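Local coordinates for uncharacterized protein (Xanthomonas campestris pv. campestris, PDB 3HIU) that is of unknown function but belongs to the ferritin-like clan, each chain forming a four-helix bundle that pairs with a second copy, at residues Glu5-Trp10 and Ala121-Val126; Gln57-Leu62 and Ala127-Asp132. All coordinates share one frame; numbering follows the deposited sequence.

Contact 1. Residues Glu5-Trp10 and Ala121-Val126; sequences ERLVKW and AGEQEV. With EDO (1,2-ethanediol), chain R.
L7 is the one side chain of 5-10 that reaches across to 121-126, where its two methyl groups meet A121, E123 and V126 between them. Its CB leaves the helix pointing at the other segment, and CG, roughly anti to the backbone N (chi1 -150°), carries the fork toward that segment. CB and CG make no close contact across the gap; the branches do the touching. CD1 is 4.1 Å from CB of A121 and 3.8 Å from CG of E123, whose bent chain lies aslant to the leucine and offers its methylene carbons. CD2 meets CG1 of V126 tip to tip at 3.9 Å. A forked, wholly apolar residue suits this place because one branch lies mainly against the turn, the other against the helix beyond. The turn is compact: G122 ends the preceding helix in a Schellman motif with positive phi (63°), a conformation that glycine adopts readily, and E123 follows at once as N-cap of the next helix.

On the flank of 5-10 a 1,2-ethanediol, probably from the crystallisation liquor, gives a hydrogen bond from O1 to the backbone O of E5 (3.2 Å), while its C1 lies over one face of the R6 guanidinium, toward its rim. The bent chain of R6 also brings CD over a face of the W10 ring, toward its rim, 3.3 Å above its plane. R6 and K9 both form salt bridges with D91 of the second subunit, so this flank belongs to the dimer interface. L7 itself faces inward between helix 2-28 and the start of helix 124-159, with L114 of helix 94-120 and L63, just beyond helix 36-62, also packed against it.

Contact 2. Residues Gln57-Leu62 and Ala127-Asp132; sequences QRCLEL and AQICED
Two helical segments face each other here, running antiparallel, with C59 and I129 at the closest backbone approach, their CA atoms 8.4 Å apart, and the contacts between them are made by side chains. The thiol of C59 comes up against the branched part of I129: SG lies 3.7 Å from CG1 and 4.1 Å from CB of the isoleucine, an apolar contact in which sulfur behaves as a large, polarisable atom. A cysteine is short enough for this spacing, whereas the beta-branched I129 supplies breadth, with CG1 and CG2 spread about its CB. SG stands anti to the carbonyl carbon of its own residue (chi1 -72°), which leaves it directed at the partner helix.

Helices 36-62 and 124-159 are two of the four long helices of the ferritin-like bundle, and this contact lies toward the end of the bundle where the first of them stops. On the bundle's inner side L11 of helix 2-28 packs on C59, while L114 and V115 of helix 94-120 pack on the neighbouring C130.

At the exposed border R58 crosses I129 at about a right angle. Arginine suits this border, since its long chain carries the charged group out to where NH1 approaches the isoleucine methyl CD1 obliquely, at 4.0 Å. On another side of the same helix, Q57 gives a nearly straight hydrogen bond from NE2 to OE2 of E61, 2.6 Å long with an angle of 167° at the hydrogen. The acceptor lies almost in the amide plane of Q57, but the donor stands well above the carboxylate plane of E61.

In the fold
Contacts 1 and 2 lie at the same end of the bundle, their centres 8 Å apart, and use adjacent segments, 121-126 spanning the turn and the first residues of helix 124-159, and 127-132 the residues that follow. Contact 1 reaches helix 2-28 and contact 2 helix 36-62. They meet directly, for V126 CG1 is 3.9 Å from C59 SG and V126 CG2 is 4.0 Å from L62 CD2. V8 O and L60 CD2, 3.7 Å apart, link helix 2-28 with helix 36-62. A 1,2-ethanediol, probably from the crystallisation liquor, lies about 4 Å from the side chain of I129; the sodium ion, at a site including T49 and Q52, is about 12 Å from it.

Contact 1. Residues Glu5-Trp10 and Ala121-Val126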
loop_
_atom_site.group_PDB
_atom_site.type_symbol
_atom_site.label_atom_id
_atom_site.label_comp_id
_atom_site.label_asym_id
_atom_site.label_seq_id
_atom_site.Cartn_x
_atom_site.Cartn_y
_atom_site.Cartn_z
ATOM N N GLU B 5 0.888 -23.187 -13.308
ATOM C CA GLU B 5 -0.398 -22.504 -13.360
ATOM C C GLU B 5 -0.710 -21.651 -12.124
ATOM O O GLU B 5 -1.664 -20.879 -12.135
ATOM C CB GLU B 5 -1.530 -23.488 -13.694
ATOM C CG GLU B 5 -2.073 -23.393 -15.140
ATOM C CD GLU B 5 -0.991 -23.325 -16.220
ATOM O OE1 GLU B 5 -1.063 -24.102 -17.195
ATOM O OE2 GLU B 5 -0.074 -22.486 -16.107
ATOM N N ARG B 6 0.089 -21.773 -11.070
ATOM C CA ARG B 6 0.016 -20.803 -9.980
ATOM C C ARG B 6 0.862 -19.577 -10.325
ATOM O O ARG B 6 0.465 -18.444 -10.079
ATOM C CB ARG B 6 0.489 -21.408 -8.663
ATOM C CG ARG B 6 0.798 -20.359 -7.602
ATOM C CD ARG B 6 -0.448 -19.563 -7.267
ATOM N NE ARG B 6 -1.486 -20.442 -6.747
ATOM C CZ ARG B 6 -2.776 -20.136 -6.698
ATOM N NH1 ARG B 6 -3.643 -21.010 -6.200
ATOM N NH2 ARG B 6 -3.201 -18.963 -7.151
ATOM N N LEU B 7 2.037 -19.825 -10.891
ATOM C CA LEU B 7 2.918 -18.779 -11.399
ATOM C C LEU B 7 2.152 -17.950 -12.435
ATOM O O LEU B 7 2.121 -16.721 -12.367
ATOM C CB LEU B 7 4.144 -19.428 -12.055
ATOM C CG LEU B 7 5.507 -18.732 -12.081
ATOM C CD1 LEU B 7 6.319 -19.231 -13.258
ATOM C CD2 LEU B 7 5.360 -17.232 -12.147
ATOM N N VAL B 8 1.534 -18.642 -13.390
ATOM C CA VAL B 8 0.697 -18.020 -14.414
ATOM C C VAL B 8 -0.464 -17.235 -13.793
ATOM O O VAL B 8 -0.784 -16.120 -14.226
ATOM C CB VAL B 8 0.129 -19.081 -15.376
ATOM C CG1 VAL B 8 -0.946 -18.483 -16.258
ATOM C CG2 VAL B 8 1.250 -19.696 -16.217
ATOM N N LYS B 9 -1.085 -17.825 -12.773
ATOM C CA LYS B 9 -2.147 -17.169 -12.007
ATOM C C LYS B 9 -1.726 -15.804 -11.418
ATOM O O LYS B 9 -2.442 -14.808 -11.579
ATOM C CB LYS B 9 -2.626 -18.106 -10.899
ATOM C CG LYS B 9 -4.038 -17.845 -10.431
ATOM C CD LYS B 9 -4.065 -16.833 -9.308
ATOM C CE LYS B 9 -5.482 -16.368 -9.009
ATOM N NZ LYS B 9 -5.446 -15.127 -8.184
ATOM N N TRP B 10 -0.573 -15.766 -10.739
ATOM C CA TRP B 10 -0.050 -14.533 -10.137
ATOM C C TRP B 10 0.566 -13.608 -11.171
ATOM O O TRP B 10 0.527 -12.387 -11.019
ATOM C CB TRP B 10 0.943 -14.843 -9.014
ATOM C CG TRP B 10 0.263 -15.471 -7.855
ATOM C CD1 TRP B 10 -1.065 -15.494 -7.634
ATOM C CD2 TRP B 10 0.870 -16.149 -6.746
ATOM N NE1 TRP B 10 -1.341 -16.152 -6.462
ATOM C CE2 TRP B 10 -0.165 -16.558 -5.893
ATOM C CE3 TRP B 10 2.186 -16.445 -6.393
ATOM C CZ2 TRP B 10 0.068 -17.256 -4.711
ATOM C CZ3 TRP B 10 2.416 -17.136 -5.211
ATOM C CH2 TRP B 10 1.364 -17.533 -4.389
ATOM N N ALA B 121 8.656 -23.028 -9.125
ATOM C CA ALA B 121 8.312 -23.588 -10.431
ATOM C C ALA B 121 9.560 -23.872 -11.267
ATOM O O ALA B 121 9.467 -24.406 -12.375
ATOM C CB ALA B 121 7.367 -22.658 -11.182
ATOM N N GLY B 122 10.722 -23.507 -10.729
ATOM C CA GLY B 122 11.978 -23.699 -11.423
ATOM C C GLY B 122 12.055 -22.894 -12.703
ATOM O O GLY B 122 12.766 -23.264 -13.637
ATOM N N GLU B 123 11.300 -21.802 -12.753
ATOM C CA GLU B 123 11.400 -20.848 -13.849
ATOM C C GLU B 123 12.298 -19.724 -13.375
ATOM O O GLU B 123 11.824 -18.698 -12.892
ATOM C CB GLU B 123 10.023 -20.288 -14.227
ATOM C CG GLU B 123 9.058 -21.283 -14.867
ATOM C CD GLU B 123 9.388 -21.600 -16.322
ATOM O OE1 GLU B 123 10.262 -20.927 -16.909
ATOM O OE2 GLU B 123 8.761 -22.528 -16.879
ATOM N N GLN B 124 13.603 -19.912 -13.492
ATOM C CA GLN B 124 14.527 -18.933 -12.943
ATOM C C GLN B 124 14.601 -17.632 -13.754
ATOM O O GLN B 124 14.918 -16.584 -13.206
ATOM C CB GLN B 124 15.910 -19.550 -12.736
ATOM C CG GLN B 124 15.945 -20.646 -11.671
ATOM C CD GLN B 124 15.741 -20.115 -10.256
ATOM O OE1 GLN B 124 15.912 -18.923 -9.995
ATOM N NE2 GLN B 124 15.379 -21.008 -9.335
ATOM N N GLU B 125 14.304 -17.695 -15.048
ATOM C CA GLU B 125 14.268 -16.498 -15.890
ATOM C C GLU B 125 13.082 -15.615 -15.522
ATOM O O GLU B 125 13.216 -14.401 -15.452
ATOM C CB GLU B 125 14.190 -16.856 -17.380
ATOM C CG GLU B 125 15.427 -17.533 -17.950
ATOM C CD GLU B 125 15.391 -19.055 -17.837
ATOM O OE1 GLU B 125 14.450 -19.602 -17.216
ATOM O OE2 GLU B 125 16.309 -19.708 -18.380
ATOM N N VAL B 126 11.917 -16.228 -15.312
ATOM C CA VAL B 126 10.740 -15.503 -14.846
ATOM C C VAL B 126 11.073 -14.808 -13.527
ATOM O O VAL B 126 10.757 -13.642 -13.335
ATOM C CB VAL B 126 9.519 -16.444 -14.655
ATOM C CG1 VAL B 126 8.316 -15.663 -14.156
ATOM C CG2 VAL B 126 9.179 -17.135 -15.955
HETATM C C1 EDO R . -4.098 -22.414 -9.227
HETATM O O1 EDO R . -4.197 -21.393 -10.224
HETATM C C2 EDO R . -5.465 -22.649 -8.588
HETATM O O2 EDO R . -5.334 -23.564 -7.489
#

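Contact 2. Residues Gln57-Leu62 and Ala127-Asp132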
loop_
_atom_site.group_PDB
_atom_site.type_symbol
_atom_site.label_atom_id
_atom_site.label_comp_id
_atom_site.label_asym_id
_atom_site.label_seq_id
_atom_site.Cartn_x
_atom_site.Cartn_y
_atom_site.Cartn_z
ATOM N N GLN B 57 4.053 -9.962 -19.711
ATOM C CA GLN B 57 3.321 -10.636 -20.792
ATOM C C GLN B 57 4.204 -11.619 -21.533
ATOM O O GLN B 57 3.739 -12.676 -21.960
ATOM C CB GLN B 57 2.733 -9.648 -21.793
ATOM C CG GLN B 57 2.551 -10.260 -23.166
ATOM C CD GLN B 57 1.541 -9.528 -24.011
ATOM O OE1 GLN B 57 1.010 -8.494 -23.608
ATOM N NE2 GLN B 57 1.262 -10.064 -25.193
ATOM N N ARG B 58 5.472 -11.259 -21.701
ATOM C CA ARG B 58 6.443 -12.196 -22.232
ATOM C C ARG B 58 6.493 -13.454 -21.363
ATOM O O ARG B 58 6.704 -14.567 -21.865
ATOM C CB ARG B 58 7.816 -11.546 -22.318
ATOM C CG ARG B 58 7.876 -10.416 -23.323
ATOM C CD ARG B 58 9.271 -10.288 -23.923
ATOM N NE ARG B 58 10.312 -10.501 -22.919
ATOM C CZ ARG B 58 10.971 -9.529 -22.291
ATOM N NH1 ARG B 58 11.899 -9.830 -21.390
ATOM N NH2 ARG B 58 10.709 -8.256 -22.567
ATOM N N CYS B 59 6.283 -13.270 -20.061
ATOM C CA CYS B 59 6.266 -14.383 -19.118
ATOM C C CYS B 59 4.972 -15.191 -19.205
ATOM O O CYS B 59 4.958 -16.392 -18.944
ATOM C CB CYS B 59 6.477 -13.879 -17.688
ATOM S SG CYS B 59 8.161 -13.331 -17.313
ATOM N N LEU B 60 3.883 -14.531 -19.577
ATOM C CA LEU B 60 2.611 -15.224 -19.758
ATOM C C LEU B 60 2.577 -15.954 -21.105
ATOM O O LEU B 60 1.987 -17.029 -21.231
ATOM C CB LEU B 60 1.431 -14.251 -19.631
ATOM C CG LEU B 60 0.915 -13.950 -18.216
ATOM C CD1 LEU B 60 -0.007 -12.724 -18.208
ATOM C CD2 LEU B 60 0.214 -15.176 -17.616
ATOM N N GLU B 61 3.221 -15.367 -22.108
ATOM C CA GLU B 61 3.334 -16.004 -23.412
ATOM C C GLU B 61 4.247 -17.230 -23.346
ATOM O O GLU B 61 3.966 -18.255 -23.960
ATOM C CB GLU B 61 3.809 -14.992 -24.460
ATOM C CG GLU B 61 2.741 -13.953 -24.779
ATOM C CD GLU B 61 3.257 -12.755 -25.556
ATOM O OE1 GLU B 61 4.455 -12.426 -25.436
ATOM O OE2 GLU B 61 2.454 -12.134 -26.279
ATOM N N LEU B 62 5.326 -17.125 -22.579
ATOM C CA LEU B 62 6.229 -18.252 -22.368
ATOM C C LEU B 62 5.563 -19.499 -21.755
ATOM O O LEU B 62 5.794 -20.618 -22.218
ATOM C CB LEU B 62 7.420 -17.834 -21.497
ATOM C CG LEU B 62 8.188 -18.995 -20.846
ATOM C CD1 LEU B 62 8.923 -19.820 -21.914
ATOM C CD2 LEU B 62 9.150 -18.524 -19.751
ATOM N N ALA B 127 11.744 -15.533 -12.637
ATOM C CA ALA B 127 12.094 -15.025 -11.318
ATOM C C ALA B 127 12.950 -13.760 -11.385
ATOM O O ALA B 127 12.809 -12.860 -10.555
ATOM C CB ALA B 127 12.791 -16.111 -10.507
ATOM N N GLN B 128 13.841 -13.695 -12.368
ATOM C CA GLN B 128 14.705 -12.527 -12.531
ATOM C C GLN B 128 13.887 -11.331 -13.004
ATOM O O GLN B 128 14.001 -10.242 -12.449
ATOM C CB GLN B 128 15.859 -12.812 -13.507
ATOM C CG GLN B 128 17.246 -12.331 -13.028
ATOM C CD GLN B 128 17.470 -10.831 -13.187
ATOM O OE1 GLN B 128 17.550 -10.096 -12.200
ATOM N NE2 GLN B 128 17.579 -10.375 -14.432
ATOM N N ILE B 129 13.065 -11.535 -14.032
ATOM C CA ILE B 129 12.138 -10.499 -14.465
ATOM C C ILE B 129 11.553 -9.877 -13.207
ATOM O O ILE B 129 11.658 -8.673 -12.980
ATOM C CB ILE B 129 10.968 -11.057 -15.319
ATOM C CG1 ILE B 129 11.481 -11.909 -16.478
ATOM C CG2 ILE B 129 10.123 -9.917 -15.875
ATOM C CD1 ILE B 129 11.997 -11.096 -17.647
ATOM N N CYS B 130 10.973 -10.734 -12.376
ATOM C CA CYS B 130 10.192 -10.285 -11.239
ATOM C C CYS B 130 11.002 -9.568 -10.166
ATOM O O CYS B 130 10.493 -8.671 -9.497
ATOM C CB CYS B 130 9.429 -11.456 -10.644
ATOM S SG CYS B 130 8.253 -12.120 -11.801
ATOM N N GLU B 131 12.255 -9.960 -9.995
ATOM C CA GLU B 131 13.107 -9.310 -9.005
ATOM C C GLU B 131 13.501 -7.929 -9.514
ATOM O O GLU B 131 13.774 -7.013 -8.729
ATOM C CB GLU B 131 14.358 -10.149 -8.715
ATOM C CG GLU B 131 14.107 -11.420 -7.908
ATOM C CD GLU B 131 15.230 -12.447 -8.061
ATOM O OE1 GLU B 131 16.380 -12.051 -8.352
ATOM O OE2 GLU B 131 14.962 -13.657 -7.895
ATOM N N ASP B 132 13.529 -7.789 -10.837
ATOM C CA ASP B 132 13.948 -6.538 -11.450
ATOM C C ASP B 132 12.808 -5.533 -11.415
ATOM O O ASP B 132 13.020 -4.363 -11.090
ATOM C CB ASP B 132 14.470 -6.760 -12.873
ATOM C CG ASP B 132 15.861 -7.373 -12.892
ATOM O OD1 ASP B 132 16.673 -7.026 -12.007
ATOM O OD2 ASP B 132 16.148 -8.204 -13.784
#